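Local atomic coordinates of glutathione S-transferase (Bombyx mori, PDB entry 5ZFG), a protein that metabolises the insecticide diazinon in the silkworm, probably as a transferase that joins glutathione to electrophilic compounds. Residues B[99-102]-B[103-107]. Sequence-based numbering, arbitrary orientation.
Sequences LCFN and LSSYY
Phe-101 and Tyr-106 meet obliquely on helix 89-114, five residues apart, where the helix widens by one residue. A chi1 of 165° turns CG of Phe-101 away from the backbone N and lays the ring toward the next turn. Beyond CB the ring opens at CG: CD1 and CE1 on one edge pass Ser-105 CB, each at 4.1 Å, while CE2 on the other edge and CZ at the tip reach Tyr-106. Tyr-106 CB sits over one face of the phenyl ring, off toward its rim, in a CH-pi contact 4.1 Å from the ring centroid; CZ then touches Tyr-106 CD1 at 3.8 Å, with the two ring planes inclined at 45°. A flat ring suits this place because it offers that face to Tyr-106 CB, and an apolar one because Val-138 of helix 126-146 packs on it; Gln-51 of the second subunit is a further neighbour. With an alanine at Phe-101, Tyr-106 CB would probably lose its aromatic floor and a gap would open beside Val-138. Tyr-106 itself combines a packing ring with a polar tip, its OH hydrogen-bonded to Thr-167. In the backbone, Phe-101 O accepts from both Ser-105 N, in a bent bond, and Tyr-106 N, nearly straight at 173° and 3.0 Å. Asn-102 O then takes Tyr-107 N at 2.9 Å, so the i+4 pattern of Leu-103 N to Leu-99 O gives way to i+5. This is a pi-bulge in a long helix of the all-helical GST C-terminal domain, with Ser-104 bonded to Glu-66 of the second subunit across the dimer interface.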
loop_
_atom_site.group_PDB
_atom_site.type_symbol
_atom_site.label_atom_id
_atom_site.label_comp_id
_atom_site.label_asym_id
_atom_site.label_seq_id
_atom_site.Cartn_x
_atom_site.Cartn_y
_atom_site.Cartn_z
ATOM N N LEU B 99 -2.785 -6.078 3.260
ATOM C CA LEU B 99 -2.190 -5.727 1.973
ATOM C C LEU B 99 -1.102 -4.668 2.150
ATOM O O LEU B 99 0.000 -4.797 1.610
ATOM C CB LEU B 99 -3.274 -5.220 1.016
ATOM C CG LEU B 99 -4.256 -6.271 0.467
ATOM C CD1 LEU B 99 -5.381 -5.609 -0.348
ATOM C CD2 LEU B 99 -3.520 -7.337 -0.401
ATOM N N CYS B 100 -1.404 -3.615 2.915
ATOM C CA CYS B 100 -0.418 -2.569 3.171
ATOM C C CYS B 100 0.792 -3.118 3.918
ATOM O O CYS B 100 1.936 -2.760 3.611
ATOM C CB CYS B 100 -1.056 -1.434 3.983
ATOM S SG CYS B 100 -2.258 -0.445 3.066
ATOM N N PHE B 101 0.542 -3.982 4.910
ATOM C CA PHE B 101 1.605 -4.572 5.724
ATOM C C PHE B 101 2.544 -5.409 4.864
ATOM O O PHE B 101 3.764 -5.358 5.033
ATOM C CB PHE B 101 0.972 -5.420 6.840
ATOM C CG PHE B 101 1.941 -6.377 7.539
ATOM C CD1 PHE B 101 2.995 -5.893 8.279
ATOM C CD2 PHE B 101 1.749 -7.756 7.471
ATOM C CE1 PHE B 101 3.886 -6.757 8.928
ATOM C CE2 PHE B 101 2.635 -8.638 8.114
ATOM C CZ PHE B 101 3.701 -8.129 8.844
ATOM N N ASN B 102 2.002 -6.151 3.898
ATOM C CA ASN B 102 2.890 -6.879 2.996
ATOM C C ASN B 102 3.743 -5.931 2.170
ATOM O O ASN B 102 4.953 -6.141 2.018
ATOM C CB ASN B 102 2.104 -7.804 2.063
ATOM C CG ASN B 102 3.035 -8.670 1.252
ATOM O OD1 ASN B 102 3.632 -9.594 1.793
ATOM N ND2 ASN B 102 3.196 -8.360 -0.037
ATOM N N LEU B 103 3.131 -4.886 1.623
ATOM C CA LEU B 103 3.848 -3.954 0.757
ATOM C C LEU B 103 4.879 -3.150 1.537
ATOM O O LEU B 103 6.014 -2.965 1.071
ATOM C CB LEU B 103 2.850 -3.010 0.078
ATOM C CG LEU B 103 3.393 -1.826 -0.747
ATOM C CD1 LEU B 103 4.312 -2.291 -1.870
ATOM C CD2 LEU B 103 2.251 -1.010 -1.335
ATOM N N SER B 104 4.501 -2.676 2.725
ATOM C CA SER B 104 5.349 -1.742 3.463
ATOM C C SER B 104 6.463 -2.428 4.239
ATOM O O SER B 104 7.508 -1.805 4.477
ATOM C CB SER B 104 4.517 -0.931 4.451
ATOM O OG SER B 104 4.145 -1.710 5.585
ATOM N N SER B 105 6.270 -3.680 4.659
ATOM C CA SER B 105 7.143 -4.279 5.666
ATOM C C SER B 105 7.490 -5.740 5.384
ATOM O O SER B 105 8.664 -6.111 5.284
ATOM C CB SER B 105 6.480 -4.169 7.047
ATOM O OG SER B 105 6.011 -2.848 7.286
ATOM N N TYR B 106 6.461 -6.590 5.297
ATOM C CA TYR B 106 6.690 -8.034 5.265
ATOM C C TYR B 106 7.462 -8.439 4.017
ATOM O O TYR B 106 8.534 -9.047 4.108
ATOM C CB TYR B 106 5.356 -8.786 5.345
ATOM C CG TYR B 106 5.441 -10.288 5.619
ATOM C CD1 TYR B 106 5.654 -10.779 6.909
ATOM C CD2 TYR B 106 5.261 -11.215 4.591
ATOM C CE1 TYR B 106 5.693 -12.156 7.165
ATOM C CE2 TYR B 106 5.298 -12.588 4.837
ATOM C CZ TYR B 106 5.520 -13.054 6.121
ATOM O OH TYR B 106 5.558 -14.421 6.343
ATOM N N TYR B 107 6.920 -8.122 2.839
ATOM C CA TYR B 107 7.638 -8.413 1.597
ATOM C C TYR B 107 8.927 -7.598 1.495
ATOM O O TYR B 107 9.952 -8.099 1.015
ATOM C CB TYR B 107 6.712 -8.154 0.402
ATOM C CG TYR B 107 7.276 -8.537 -0.939
ATOM C CD1 TYR B 107 7.932 -9.747 -1.117
ATOM C CD2 TYR B 107 7.140 -7.688 -2.035
ATOM C CE1 TYR B 107 8.456 -10.100 -2.366
ATOM C CE2 TYR B 107 7.635 -8.037 -3.288
ATOM C CZ TYR B 107 8.300 -9.242 -3.444
ATOM O OH TYR B 107 8.794 -9.592 -4.685
#